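PDB 3GOX: restriction endonuclease Hpy99I, which cuts double-stranded DNA at a specific pseudopalindromic target, as a zinc-containing type II restriction endonuclease of the beta-beta-alpha-Me (His-Me finger) class. Local coordinates for residues A[140-145]-A[168-173]; A[77-82]-A[103-108]. All blocks are in the same frame, centred on the assembly; numbering follows the deposited sequence.

One design, used twice along a chain, is turned here to the two groove edges of one guanine. Interactions 1 and 2 are both buried, and in each a CxxC loop meets the start of a helix around a four-cysteine zinc. They hold different elements, in series, with centres about 28 Å apart. The centre of interaction 2 lies about 7 Å from the chain centre, that of interaction 1 about 22 Å. Interaction 1 adds aliphatic packing and interaction 2 a backbone hydrogen bond. Asp172 meets the minor-groove edge of DG7 of chain D, and Arg104 its major-groove edge. Both contacts also touch the second subunit.

Interaction 1: residues A[140-145]-A[168-173]; sequences CPICEK and EWICDS. With ZN (zinc ion), chain F; nucleotides of chain D; nucleotides of chain C.
The Pro141 ring meets the carboxylate of Glu168, with ring atom CG 3.4 Å from Glu168 OE1, while its CD rests by Trp169 O. The two groups run antiparallel alongside each other, and Glu168 OE2 is held by Tyr198 of the second subunit. The indole of Trp169 turns away, meeting the His157 ring with planes at about 45°, its NE1 donating a hydrogen bond to Met127 O. Ile170 crosses the Pro141 ring at about a right angle. Its CG2, anti to the carbonyl carbon, also touches Ile142 CD1 at 3.9 Å, making a small aliphatic patch next to the cysteine cluster.

The zinc ion is gripped by Cys140 SG at 2.3 Å, Cys143 SG, Cys171 SG and, from helix 172-180, Cys174 SG. Cys140 SG also accepts a nearly straight bond from Cys171 N (3.5 Å, 171°) and another from Ile142 N; Lys145 N serves Cys143 SG likewise. Such N-H donors would temper the thiolate charge. A water joins Lys145 NZ to Ser173 OG.

Beyond the metal, Asp172 OD1 takes a bond from N2 of DG7 of chain D (3.1 Å), on the minor-groove side. Cys171, as N-cap, ends strand 166-171 and starts helix 172-180, so a CxxC zinc knuckle is tied to these elements and strand 155-159, a unit that carries the sodium ligands Asp158 and Asn175 and is consistent with the beta-beta-alpha-Me motif.

Interaction 2: residues A[77-82]-A[103-108]; sequences ICNICH and TRPSCR. With ZN (zinc ion), chain E; nucleotides of chain D.
Cys78 and Ser106 bring the two loops together, their CA atoms 5.0 Å apart, and the backbones are joined by Asn79 N bonding to Pro105 O at 3.0 Å. A water donates to both Ile77 O and Pro105 O, so the latter oxygen is gripped twice. The Asn79 side chain runs beside the Pro105 ring, with Asn79 CG 3.8 Å from Pro105 CB. Ile80 reaches across to Ser106 through CG1.

The sulfur of Cys78 lies anti to its own amide nitrogen (chi1 174°), which carries it across to the metal and to Cys107 N. That N-H points almost straight at Cys78 SG (3.3 Å, 171°), and Ile80 N supplies a second donor. With Cys81, Cys107 and Cys110, Cys78 completes a four-cysteine zinc site: a CxxC knuckle in the loop between strands 75-77 and 84-86, paired with a second CxxC whose Cys107 is the N-cap of helix 108-115. The site lies in the beta4-alpha2 region of this His-Me finger enzyme.

Toward the DNA, Pro105 packs on the backbone, its CG 3.3 Å from OP2 of DC6 of chain D. Arg104 stretches into the major groove, where NH1 (3.1 Å) and NH2 both donate to N7 of DG7 of chain D, the acceptor lying in the guanidinium plane at its edge. Arg104 NE also forms a salt bridge with Glu91, which would restrain the guanidinium.

His82 ND1 bonds to Ile80 O, and its NE2 reaches Thr152 of the second subunit.

Interaction 1: residues A[140-145]-A[168-173]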
loop_
_atom_site.group_PDB
_atom_site.type_symbol
_atom_site.label_atom_id
_atom_site.label_comp_id
_atom_site.label_asym_id
_atom_site.label_seq_id
_atom_site.Cartn_x
_atom_site.Cartn_y
_atom_site.Cartn_z
ATOM N N CYS A 140 -5.313 12.913 -9.744
ATOM C CA CYS A 140 -5.108 11.508 -10.088
ATOM C C CYS A 140 -6.360 10.909 -10.722
ATOM O O CYS A 140 -7.470 11.112 -10.232
ATOM C CB CYS A 140 -4.709 10.703 -8.850
ATOM S SG CYS A 140 -4.404 8.933 -9.168
ATOM N N PRO A 141 -6.199 10.213 -11.852
ATOM C CA PRO A 141 -7.397 9.678 -12.516
ATOM C C PRO A 141 -8.110 8.548 -11.778
ATOM O O PRO A 141 -9.247 8.211 -12.145
ATOM C CB PRO A 141 -6.878 9.209 -13.875
ATOM C CG PRO A 141 -5.440 9.019 -13.729
ATOM C CD PRO A 141 -4.971 9.957 -12.625
ATOM N N ILE A 142 -7.468 7.972 -10.760
ATOM C CA ILE A 142 -8.076 6.867 -10.026
ATOM C C ILE A 142 -8.719 7.389 -8.749
ATOM O O ILE A 142 -9.948 7.419 -8.640
ATOM C CB ILE A 142 -7.076 5.728 -9.759
ATOM C CG1 ILE A 142 -6.545 5.175 -11.087
ATOM C CG2 ILE A 142 -7.741 4.605 -8.922
ATOM C CD1 ILE A 142 -5.519 4.084 -10.947
ATOM N N CYS A 143 -7.902 7.873 -7.821
ATOM C CA CYS A 143 -8.391 8.331 -6.527
ATOM C C CYS A 143 -9.000 9.732 -6.550
ATOM O O CYS A 143 -9.626 10.133 -5.568
ATOM C CB CYS A 143 -7.282 8.281 -5.477
ATOM S SG CYS A 143 -5.958 9.479 -5.732
ATOM N N GLU A 144 -8.794 10.476 -7.644
ATOM C CA GLU A 144 -9.383 11.805 -7.821
ATOM C C GLU A 144 -8.842 12.847 -6.846
ATOM O O GLU A 144 -9.393 13.940 -6.750
ATOM C CB GLU A 144 -10.925 11.750 -7.773
ATOM C CG GLU A 144 -11.510 10.857 -8.874
ATOM C CD GLU A 144 -13.030 10.784 -8.903
ATOM O OE1 GLU A 144 -13.701 11.356 -8.023
ATOM O OE2 GLU A 144 -13.560 10.127 -9.826
ATOM N N LYS A 145 -7.756 12.534 -6.134
ATOM C CA LYS A 145 -7.158 13.521 -5.241
ATOM C C LYS A 145 -6.310 14.510 -6.030
ATOM O O LYS A 145 -5.558 14.133 -6.924
ATOM C CB LYS A 145 -6.347 12.864 -4.131
ATOM C CG LYS A 145 -7.175 11.928 -3.261
ATOM C CD LYS A 145 -6.504 11.647 -1.887
ATOM C CE LYS A 145 -5.126 10.981 -1.970
ATOM N NZ LYS A 145 -5.170 9.565 -2.524
ATOM N N GLU A 168 -1.470 4.921 -17.463
ATOM C CA GLU A 168 -1.450 6.374 -17.247
ATOM C C GLU A 168 -0.511 6.770 -16.125
ATOM O O GLU A 168 -0.039 5.920 -15.344
ATOM C CB GLU A 168 -2.861 6.909 -16.950
ATOM C CG GLU A 168 -3.840 6.648 -18.090
ATOM C CD GLU A 168 -5.297 6.960 -17.770
ATOM O OE1 GLU A 168 -5.575 7.771 -16.860
ATOM O OE2 GLU A 168 -6.176 6.408 -18.473
ATOM N N TRP A 169 -0.232 8.071 -16.070
ATOM C CA TRP A 169 0.390 8.684 -14.916
ATOM C C TRP A 169 -0.627 8.705 -13.792
ATOM O O TRP A 169 -1.711 9.267 -13.935
ATOM C CB TRP A 169 0.869 10.107 -15.235
ATOM C CG TRP A 169 2.114 10.120 -16.071
ATOM C CD1 TRP A 169 2.194 10.166 -17.432
ATOM C CD2 TRP A 169 3.468 10.083 -15.591
ATOM N NE1 TRP A 169 3.506 10.154 -17.826
ATOM C CE2 TRP A 169 4.312 10.119 -16.718
ATOM C CE3 TRP A 169 4.045 10.048 -14.310
ATOM C CZ2 TRP A 169 5.702 10.099 -16.610
ATOM C CZ3 TRP A 169 5.424 10.024 -14.201
ATOM C CH2 TRP A 169 6.239 10.054 -15.345
ATOM N N ILE A 170 -0.259 8.081 -12.670
ATOM C CA ILE A 170 -1.122 7.979 -11.496
ATOM C C ILE A 170 -0.260 8.220 -10.247
ATOM O O ILE A 170 0.980 8.181 -10.304
ATOM C CB ILE A 170 -1.853 6.591 -11.393
ATOM C CG1 ILE A 170 -0.860 5.427 -11.267
ATOM C CG2 ILE A 170 -2.795 6.372 -12.596
ATOM C CD1 ILE A 170 -1.543 4.065 -11.060
ATOM N N CYS A 171 -0.900 8.443 -9.101
ATOM C CA CYS A 171 -0.132 8.633 -7.869
ATOM C C CYS A 171 0.440 7.302 -7.366
ATOM O O CYS A 171 -0.092 6.237 -7.652
ATOM C CB CYS A 171 -0.948 9.376 -6.801
ATOM S SG CYS A 171 -2.181 8.367 -5.927
ATOM N N ASP A 172 1.557 7.399 -6.658
ATOM C CA ASP A 172 2.261 6.226 -6.097
ATOM C C ASP A 172 1.350 5.455 -5.148
ATOM O O ASP A 172 1.407 4.230 -5.103
ATOM C CB ASP A 172 3.551 6.708 -5.394
ATOM C CG ASP A 172 4.367 5.576 -4.754
ATOM O OD1 ASP A 172 5.131 4.905 -5.465
ATOM O OD2 ASP A 172 4.307 5.424 -3.510
ATOM N N SER A 173 0.510 6.159 -4.405
ATOM C CA SER A 173 -0.443 5.503 -3.502
ATOM C C SER A 173 -1.358 4.561 -4.284
ATOM O O SER A 173 -1.517 3.380 -3.926
ATOM C CB SER A 173 -1.240 6.570 -2.767
ATOM O OG SER A 173 -2.242 6.036 -1.938
HETATM ZN ZN ZN F . -4.296 8.230 -6.934
ATOM P P DG D 7 3.792 -5.169 -6.885
ATOM O OP1 DG D 7 3.016 -6.042 -7.801
ATOM O OP2 DG D 7 5.098 -5.629 -6.358
ATOM O "O5'" DG D 7 4.035 -3.782 -7.632
ATOM C "C5'" DG D 7 2.929 -3.011 -8.066
ATOM C "C4'" DG D 7 3.388 -1.659 -8.560
ATOM O "O4'" DG D 7 4.131 -1.003 -7.501
ATOM C "C3'" DG D 7 4.330 -1.664 -9.762
ATOM O "O3'" DG D 7 4.173 -0.430 -10.465
ATOM C "C2'" DG D 7 5.695 -1.729 -9.105
ATOM C "C1'" DG D 7 5.496 -0.855 -7.871
ATOM N N9 DG D 7 6.327 -1.234 -6.725
ATOM C C8 DG D 7 6.801 -2.494 -6.432
ATOM N N7 DG D 7 7.576 -2.522 -5.380
ATOM C C5 DG D 7 7.611 -1.205 -4.942
ATOM C C6 DG D 7 8.317 -0.615 -3.857
ATOM O O6 DG D 7 9.101 -1.148 -3.063
ATOM N N1 DG D 7 8.055 0.749 -3.756
ATOM C C2 DG D 7 7.239 1.461 -4.599
ATOM N N2 DG D 7 7.114 2.773 -4.325
ATOM N N3 DG D 7 6.596 0.930 -5.632
ATOM C C4 DG D 7 6.826 -0.398 -5.743
ATOM P P DG C 4 10.348 8.804 1.922
ATOM O OP1 DG C 4 10.705 10.175 2.377
ATOM O OP2 DG C 4 10.560 7.650 2.835
ATOM O "O5'" DG C 4 8.822 8.840 1.467
ATOM C "C5'" DG C 4 8.436 9.596 0.318
ATOM C "C4'" DG C 4 7.022 9.270 -0.104
ATOM O "O4'" DG C 4 6.911 7.860 -0.412
ATOM C "C3'" DG C 4 5.925 9.534 0.921
ATOM O "O3'" DG C 4 4.701 9.735 0.208
ATOM C "C2'" DG C 4 5.889 8.220 1.684
ATOM C "C1'" DG C 4 6.087 7.211 0.560
ATOM N N9 DG C 4 6.747 5.960 0.933
ATOM C C8 DG C 4 7.872 5.813 1.709
ATOM N N7 DG C 4 8.265 4.571 1.813
ATOM C C5 DG C 4 7.337 3.852 1.072
ATOM C C6 DG C 4 7.253 2.454 0.794
ATOM O O6 DG C 4 8.024 1.546 1.139
ATOM N N1 DG C 4 6.142 2.154 0.016
ATOM C C2 DG C 4 5.232 3.070 -0.450
ATOM N N2 DG C 4 4.209 2.578 -1.169
ATOM N N3 DG C 4 5.312 4.374 -0.222
ATOM C C4 DG C 4 6.380 4.692 0.539
HETATM O O HOH W 1 -2.881 8.606 -1.020
#

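Interaction 2: residues A[77-82]-A[103-108]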
loop_
_atom_site.group_PDB
_atom_site.type_symbol
_atom_site.label_atom_id
_atom_site.label_comp_id
_atom_site.label_asym_id
_atom_site.label_seq_id
_atom_site.Cartn_x
_atom_site.Cartn_y
_atom_site.Cartn_z
ATOM N N ILE A 77 11.009 -18.063 4.758
ATOM C CA ILE A 77 9.980 -18.804 4.025
ATOM C C ILE A 77 9.275 -17.836 3.063
ATOM O O ILE A 77 8.742 -16.809 3.498
ATOM C CB ILE A 77 8.948 -19.414 4.963
ATOM C CG1 ILE A 77 9.610 -20.309 6.013
ATOM C CG2 ILE A 77 7.900 -20.202 4.156
ATOM C CD1 ILE A 77 8.659 -20.732 7.164
ATOM N N CYS A 78 9.266 -18.145 1.760
ATOM C CA CYS A 78 8.623 -17.290 0.761
ATOM C C CYS A 78 7.101 -17.313 0.934
ATOM O O CYS A 78 6.529 -18.366 1.182
ATOM C CB CYS A 78 9.002 -17.737 -0.641
ATOM S SG CYS A 78 8.121 -16.859 -1.958
ATOM N N ASN A 79 6.438 -16.164 0.792
ATOM C CA ASN A 79 4.993 -16.093 0.993
ATOM C C ASN A 79 4.157 -16.575 -0.175
ATOM O O ASN A 79 2.926 -16.617 -0.060
ATOM C CB ASN A 79 4.547 -14.683 1.394
ATOM C CG ASN A 79 4.512 -13.738 0.214
ATOM O OD1 ASN A 79 5.404 -13.752 -0.601
ATOM N ND2 ASN A 79 3.479 -12.922 0.127
ATOM N N ILE A 80 4.807 -16.947 -1.280
ATOM C CA ILE A 80 4.090 -17.509 -2.422
ATOM C C ILE A 80 4.408 -18.995 -2.452
ATOM O O ILE A 80 3.587 -19.813 -2.035
ATOM C CB ILE A 80 4.429 -16.767 -3.745
ATOM C CG1 ILE A 80 4.152 -15.263 -3.603
ATOM C CG2 ILE A 80 3.652 -17.364 -4.900
ATOM C CD1 ILE A 80 2.755 -14.898 -3.254
ATOM N N CYS A 81 5.621 -19.359 -2.823
ATOM C CA CYS A 81 5.965 -20.770 -2.943
ATOM C C CYS A 81 6.111 -21.483 -1.595
ATOM O O CYS A 81 6.065 -22.715 -1.533
ATOM C CB CYS A 81 7.247 -20.950 -3.783
ATOM S SG CYS A 81 8.809 -20.298 -3.081
ATOM N N HIS A 82 6.299 -20.731 -0.512
ATOM C CA HIS A 82 6.471 -21.337 0.818
ATOM C C HIS A 82 7.556 -22.420 0.780
ATOM O O HIS A 82 7.418 -23.511 1.333
ATOM C CB HIS A 82 5.132 -21.829 1.416
ATOM C CG HIS A 82 4.301 -20.729 2.001
ATOM N ND1 HIS A 82 3.491 -19.912 1.236
ATOM C CD2 HIS A 82 4.212 -20.263 3.269
ATOM C CE1 HIS A 82 2.918 -19.008 2.021
ATOM N NE2 HIS A 82 3.343 -19.192 3.255
ATOM N N THR A 103 13.579 -7.468 3.613
ATOM C CA THR A 103 13.501 -8.036 2.279
ATOM C C THR A 103 12.036 -8.232 1.888
ATOM O O THR A 103 11.166 -8.311 2.753
ATOM C CB THR A 103 14.261 -9.373 2.202
ATOM O OG1 THR A 103 13.768 -10.276 3.200
ATOM C CG2 THR A 103 15.757 -9.158 2.437
ATOM N N ARG A 104 11.758 -8.283 0.588
ATOM C CA ARG A 104 10.404 -8.561 0.115
ATOM C C ARG A 104 9.958 -9.914 0.666
ATOM O O ARG A 104 10.803 -10.787 0.875
ATOM C CB ARG A 104 10.344 -8.573 -1.419
ATOM C CG ARG A 104 10.676 -7.266 -2.129
ATOM C CD ARG A 104 10.283 -7.384 -3.565
ATOM N NE ARG A 104 10.626 -6.228 -4.385
ATOM C CZ ARG A 104 9.858 -5.156 -4.600
ATOM N NH1 ARG A 104 8.701 -5.004 -3.986
ATOM N NH2 ARG A 104 10.291 -4.208 -5.414
ATOM N N PRO A 105 8.652 -10.099 0.875
ATOM C CA PRO A 105 8.185 -11.405 1.400
ATOM C C PRO A 105 8.222 -12.519 0.357
ATOM O O PRO A 105 8.201 -13.697 0.745
ATOM C CB PRO A 105 6.752 -11.110 1.821
ATOM C CG PRO A 105 6.314 -9.991 0.923
ATOM C CD PRO A 105 7.544 -9.146 0.708
ATOM N N SER A 106 8.251 -12.177 -0.931
ATOM C CA SER A 106 8.331 -13.143 -2.032
ATOM C C SER A 106 9.767 -13.233 -2.556
ATOM O O SER A 106 10.434 -12.209 -2.742
ATOM C CB SER A 106 7.402 -12.727 -3.178
ATOM O OG SER A 106 6.144 -12.311 -2.714
ATOM N N CYS A 107 10.232 -14.462 -2.769
ATOM C CA CYS A 107 11.592 -14.716 -3.228
ATOM C C CYS A 107 11.799 -14.200 -4.648
ATOM O O CYS A 107 10.847 -13.924 -5.380
ATOM C CB CYS A 107 11.909 -16.219 -3.153
ATOM S SG CYS A 107 11.077 -17.245 -4.383
ATOM N N ARG A 108 13.059 -14.095 -5.048
ATOM C CA ARG A 108 13.385 -13.590 -6.371
ATOM C C ARG A 108 12.699 -14.385 -7.479
ATOM O O ARG A 108 12.269 -13.796 -8.462
ATOM C CB ARG A 108 14.896 -13.548 -6.583
ATOM C CG ARG A 108 15.629 -12.595 -5.653
ATOM C CD ARG A 108 17.139 -12.663 -5.887
ATOM N NE ARG A 108 17.903 -12.217 -4.723
ATOM C CZ ARG A 108 18.261 -10.954 -4.475
ATOM N NH1 ARG A 108 17.936 -9.981 -5.319
ATOM N NH2 ARG A 108 18.954 -10.660 -3.370
HETATM ZN ZN ZN E . 8.960 -18.054 -3.758
ATOM P P DT D 5 5.629 -8.375 4.534
ATOM O OP1 DT D 5 4.786 -9.599 4.640
ATOM O OP2 DT D 5 7.087 -8.507 4.329
ATOM O "O5'" DT D 5 5.039 -7.523 3.328
ATOM C "C5'" DT D 5 3.633 -7.385 3.152
ATOM C "C4'" DT D 5 3.357 -6.281 2.160
ATOM O "O4'" DT D 5 3.820 -5.038 2.704
ATOM C "C3'" DT D 5 4.107 -6.453 0.843
ATOM O "O3'" DT D 5 3.237 -7.101 -0.087
ATOM C "C2'" DT D 5 4.452 -5.029 0.424
ATOM C "C1'" DT D 5 4.087 -4.161 1.631
ATOM N N1 DT D 5 5.097 -3.209 2.109
ATOM C C2 DT D 5 4.725 -1.891 2.203
ATOM O O2 DT D 5 3.636 -1.482 1.837
ATOM N N3 DT D 5 5.677 -1.065 2.742
ATOM C C4 DT D 5 6.936 -1.417 3.183
ATOM O O4 DT D 5 7.668 -0.566 3.677
ATOM C C5 DT D 5 7.276 -2.817 3.021
ATOM C C7 DT D 5 8.628 -3.295 3.453
ATOM C C6 DT D 5 6.352 -3.630 2.492
ATOM P P DG D 7 3.792 -5.169 -6.885
ATOM O OP1 DG D 7 3.016 -6.042 -7.801
ATOM O OP2 DG D 7 5.098 -5.629 -6.358
ATOM O "O5'" DG D 7 4.035 -3.782 -7.632
ATOM C "C5'" DG D 7 2.929 -3.011 -8.066
ATOM C "C4'" DG D 7 3.388 -1.659 -8.560
ATOM O "O4'" DG D 7 4.131 -1.003 -7.501
ATOM C "C3'" DG D 7 4.330 -1.664 -9.762
ATOM O "O3'" DG D 7 4.173 -0.430 -10.465
ATOM C "C2'" DG D 7 5.695 -1.729 -9.105
ATOM C "C1'" DG D 7 5.496 -0.855 -7.871
ATOM N N9 DG D 7 6.327 -1.234 -6.725
ATOM C C8 DG D 7 6.801 -2.494 -6.432
ATOM N N7 DG D 7 7.576 -2.522 -5.380
ATOM C C5 DG D 7 7.611 -1.205 -4.942
ATOM C C6 DG D 7 8.317 -0.615 -3.857
ATOM O O6 DG D 7 9.101 -1.148 -3.063
ATOM N N1 DG D 7 8.055 0.749 -3.756
ATOM C C2 DG D 7 7.239 1.461 -4.599
ATOM N N2 DG D 7 7.114 2.773 -4.325
ATOM N N3 DG D 7 6.596 0.930 -5.632
ATOM C C4 DG D 7 6.826 -0.398 -5.743
ATOM P P DC D 6 3.805 -7.632 -1.491
ATOM O OP1 DC D 6 2.900 -8.722 -1.935
ATOM O OP2 DC D 6 5.260 -7.880 -1.388
ATOM O "O5'" DC D 6 3.589 -6.398 -2.475
ATOM C "C5'" DC D 6 2.278 -5.933 -2.779
ATOM C "C4'" DC D 6 2.348 -4.525 -3.315
ATOM O "O4'" DC D 6 2.779 -3.622 -2.281
ATOM C "C3'" DC D 6 3.375 -4.341 -4.420
ATOM O "O3'" DC D 6 2.821 -4.781 -5.666
ATOM C "C2'" DC D 6 3.627 -2.846 -4.373
ATOM C "C1'" DC D 6 3.401 -2.495 -2.891
ATOM N N1 DC D 6 4.616 -2.184 -2.120
ATOM C C2 DC D 6 4.653 -0.998 -1.378
ATOM O O2 DC D 6 3.644 -0.276 -1.356
ATOM N N3 DC D 6 5.776 -0.679 -0.695
ATOM C C4 DC D 6 6.830 -1.499 -0.718
ATOM N N4 DC D 6 7.918 -1.135 -0.034
ATOM C C5 DC D 6 6.811 -2.727 -1.448
ATOM C C6 DC D 6 5.696 -3.025 -2.130
HETATM O O HOH W 2 7.651 -14.306 3.357
#